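Local coordinates for protein fatty acid synthase 1, isoform A (Drosophila melanogaster, PDB 6FN6) that carries the dehydratase, enoylreductase and ketoreductase domains of a fatty acid synthase that probably builds long-chain saturated fatty acids with NADPH, at residues 193-198 against 815-820. Numbering follows the deposited sequence.
Sequences PTRIER and SNNSPL
Arg195 reaches across from the dehydratase domain and lays its guanidinium over the side chain of Asn817 in the enoylreductase domain. CB of Asn817 sits 3.7 Å above the plane of the Arg195 guanidinium, displaced toward the rim, and the two flat groups are turned 32° from each other, so this is a slanted overlap and not a flat stack. The amide nitrogen ND2 of Asn817 lies 3.8 Å from CD of Arg195, within van der Waals range. A more distant neighbour, the carbonyl O of Ser815, stands obliquely 4.1 Å from NH2 of Arg195, too far for a hydrogen bond. The arginine chain is extended at chi2 but bends at chi3 (-82°), which swings the guanidinium across the asparagine.

Arg195 belongs to strand 191-201, in what is predicted to be the C-terminal hotdog half, where a classic beta bulge sets Thr194 and Arg195 opposite Lys245; its side chain also rests against Lys245 and Val64. Across the contact, Asn817 takes positive phi just after helix 812-816 and closes it with a Schellman motif. With CG anti to the backbone N (chi1 -173°), its side chain extends toward Arg195, while OD1 is taken up by Ser823 OG of the second subunit. Nearby, Leu820 pairs antiparallel with a strand of that subunit, so that strand 819-821 continues as a beta ladder into it.

An alanine in place of Arg195 would remove the guanidinium and is likely to leave Asn817 CB and ND2 without their partner here, widening the space between the two segments. With just 109 Å² buried, they meet by van der Waals contact between a guanidinium and an asparagine side chain, with no polar bond to fix their relative position.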
ATOM      1  N   PRO A 193      19.453  -5.311  11.715  1.00 37.87           N
ATOM      2  CA  PRO A 193      18.808  -5.232  10.397  1.00 40.24           C
ATOM      3  C   PRO A 193      17.289  -5.339  10.457  1.00 45.26           C
ATOM      4  O   PRO A 193      16.767  -6.162  11.207  1.00 45.39           O
ATOM      5  CB  PRO A 193      19.394  -6.431   9.648  1.00 42.11           C
ATOM      6  CG  PRO A 193      20.691  -6.700  10.308  1.00 42.37           C
ATOM      7  CD  PRO A 193      20.483  -6.366  11.756  1.00 40.94           C
ATOM      8  N   THR A 194      16.599  -4.525   9.665  1.00 55.86           N
ATOM      9  CA  THR A 194      15.141  -4.574   9.578  1.00 57.64           C
ATOM     10  C   THR A 194      14.707  -5.033   8.196  1.00 57.74           C
ATOM     11  O   THR A 194      13.866  -5.922   8.058  1.00 57.19           O
ATOM     12  CB  THR A 194      14.509  -3.202   9.873  1.00 57.18           C
ATOM     13  OG1 THR A 194      14.841  -2.796  11.204  1.00 57.62           O
ATOM     14  CG2 THR A 194      12.989  -3.250   9.722  1.00 60.52           C
ATOM     15  N   ARG A 195      15.296  -4.424   7.173  1.00 53.50           N
ATOM     16  CA  ARG A 195      14.932  -4.726   5.798  1.00 52.62           C
ATOM     17  C   ARG A 195      16.145  -4.735   4.885  1.00 43.90           C
ATOM     18  O   ARG A 195      17.159  -4.098   5.172  1.00 44.82           O
ATOM     19  CB  ARG A 195      13.914  -3.705   5.280  1.00 57.20           C
ATOM     20  CG  ARG A 195      12.470  -4.053   5.584  1.00 61.78           C
ATOM     21  CD  ARG A 195      11.523  -2.964   5.106  1.00 65.09           C
ATOM     22  NE  ARG A 195      11.439  -1.853   6.057  1.00 69.30           N
ATOM     23  CZ  ARG A 195      11.720  -0.582   5.777  1.00 73.04           C
ATOM     24  NH1 ARG A 195      12.118  -0.215   4.563  1.00 74.44           N
ATOM     25  NH2 ARG A 195      11.602   0.337   6.726  1.00 74.27           N
ATOM     26  N   ILE A 196      16.030  -5.478   3.792  1.00 38.76           N
ATOM     27  CA  ILE A 196      16.989  -5.415   2.699  1.00 36.29           C
ATOM     28  C   ILE A 196      16.177  -5.475   1.411  1.00 35.64           C
ATOM     29  O   ILE A 196      15.456  -6.444   1.169  1.00 33.27           O
ATOM     30  CB  ILE A 196      18.032  -6.544   2.759  1.00 34.54           C
ATOM     31  CG1 ILE A 196      18.738  -6.543   4.115  1.00 31.50           C
ATOM     32  CG2 ILE A 196      19.049  -6.371   1.636  1.00 36.35           C
ATOM     33  CD1 ILE A 196      19.747  -7.663   4.300  1.00 31.15           C
ATOM     34  N   GLU A 197      16.280  -4.429   0.600  1.00 45.56           N
ATOM     35  CA  GLU A 197      15.490  -4.324  -0.618  1.00 52.87           C
ATOM     36  C   GLU A 197      15.901  -5.387  -1.630  1.00 52.00           C
ATOM     37  O   GLU A 197      15.049  -6.063  -2.209  1.00 53.67           O
ATOM     38  CB  GLU A 197      15.631  -2.928  -1.230  1.00 60.89           C
ATOM     39  CG  GLU A 197      14.821  -2.724  -2.505  1.00 70.23           C
ATOM     40  CD  GLU A 197      15.687  -2.620  -3.746  1.00 77.78           C
ATOM     41  OE1 GLU A 197      16.642  -1.813  -3.738  1.00 78.70           O
ATOM     42  OE2 GLU A 197      15.414  -3.344  -4.727  1.00 81.51           O
ATOM     43  N   ARG A 198      17.205  -5.536  -1.840  1.00 42.61           N
ATOM     44  CA  ARG A 198      17.698  -6.493  -2.822  1.00 43.54           C
ATOM     45  C   ARG A 198      19.037  -7.093  -2.404  1.00 43.22           C
ATOM     46  O   ARG A 198      19.928  -6.391  -1.928  1.00 44.06           O
ATOM     47  CB  ARG A 198      17.828  -5.817  -4.188  1.00 45.85           C
ATOM     48  CG  ARG A 198      17.938  -6.774  -5.360  1.00 51.01           C
ATOM     49  CD  ARG A 198      18.159  -6.016  -6.660  1.00 58.00           C
ATOM     50  NE  ARG A 198      17.701  -6.769  -7.828  1.00 64.51           N
ATOM     51  CZ  ARG A 198      16.459  -6.737  -8.305  1.00 67.93           C
ATOM     52  NH1 ARG A 198      15.530  -5.990  -7.716  1.00 66.13           N
ATOM     53  NH2 ARG A 198      16.140  -7.457  -9.373  1.00 70.85           N
ATOM     54  N   SER A 815       6.481   3.680  10.046  1.00 54.71           N
ATOM     55  CA  SER A 815       7.682   3.045  10.571  1.00 54.90           C
ATOM     56  C   SER A 815       7.777   1.590  10.129  1.00 59.36           C
ATOM     57  O   SER A 815       8.830   1.133   9.688  1.00 60.04           O
ATOM     58  CB  SER A 815       7.698   3.120  12.097  1.00 51.78           C
ATOM     59  OG  SER A 815       7.578   4.458  12.543  1.00 50.30           O
ATOM     60  N   ASN A 816       6.666   0.871  10.248  1.00 63.06           N
ATOM     61  CA  ASN A 816       6.627  -0.548   9.913  1.00 68.15           C
ATOM     62  C   ASN A 816       6.667  -0.774   8.406  1.00 58.13           C
ATOM     63  O   ASN A 816       6.823  -1.904   7.946  1.00 57.15           O
ATOM     64  CB  ASN A 816       5.368  -1.192  10.501  1.00 80.84           C
ATOM     65  CG  ASN A 816       5.424  -2.707  10.485  1.00 90.74           C
ATOM     66  OD1 ASN A 816       6.163  -3.321  11.254  1.00 91.14           O
ATOM     67  ND2 ASN A 816       4.636  -3.319   9.604  1.00 96.46           N
ATOM     68  N   ASN A 817       6.529   0.303   7.640  1.00 47.86           N
ATOM     69  CA  ASN A 817       6.531   0.212   6.185  1.00 43.52           C
ATOM     70  C   ASN A 817       5.389  -0.688   5.723  1.00 39.95           C
ATOM     71  O   ASN A 817       5.562  -1.521   4.833  1.00 41.06           O
ATOM     72  CB  ASN A 817       7.872  -0.322   5.677  1.00 42.12           C
ATOM     73  CG  ASN A 817       7.986  -0.271   4.165  1.00 41.37           C
ATOM     74  OD1 ASN A 817       7.646   0.734   3.538  1.00 41.14           O
ATOM     75  ND2 ASN A 817       8.469  -1.356   3.571  1.00 41.91           N
ATOM     76  N   SER A 818       4.224  -0.526   6.345  1.00 44.81           N
ATOM     77  CA  SER A 818       3.051  -1.326   6.003  1.00 42.52           C
ATOM     78  C   SER A 818       2.686  -1.162   4.529  1.00 42.64           C
ATOM     79  O   SER A 818       2.952  -0.117   3.934  1.00 40.85           O
ATOM     80  CB  SER A 818       1.862  -0.937   6.880  1.00 41.96           C
ATOM     81  OG  SER A 818       2.139  -1.158   8.251  1.00 41.41           O
ATOM     82  N   PRO A 819       2.069  -2.193   3.933  1.00 45.84           N
ATOM     83  CA  PRO A 819       1.689  -2.068   2.525  1.00 45.68           C
ATOM     84  C   PRO A 819       0.402  -1.272   2.347  1.00 45.88           C
ATOM     85  O   PRO A 819      -0.533  -1.432   3.130  1.00 46.24           O
ATOM     86  CB  PRO A 819       1.504  -3.522   2.081  1.00 47.60           C
ATOM     87  CG  PRO A 819       1.212  -4.296   3.345  1.00 48.52           C
ATOM     88  CD  PRO A 819       1.527  -3.422   4.536  1.00 47.67           C
ATOM     89  N   LEU A 820       0.369  -0.418   1.330  1.00 49.47           N
ATOM     90  CA  LEU A 820      -0.814   0.382   1.035  1.00 48.26           C
ATOM     91  C   LEU A 820      -1.377   0.021  -0.331  1.00 49.17           C
ATOM     92  O   LEU A 820      -0.691   0.148  -1.345  1.00 49.73           O
ATOM     93  CB  LEU A 820      -0.480   1.873   1.080  1.00 47.60           C
ATOM     94  CG  LEU A 820      -1.627   2.828   0.751  1.00 48.33           C
ATOM     95  CD1 LEU A 820      -2.679   2.790   1.852  1.00 49.93           C
ATOM     96  CD2 LEU A 820      -1.108   4.239   0.543  1.00 46.43           C
TER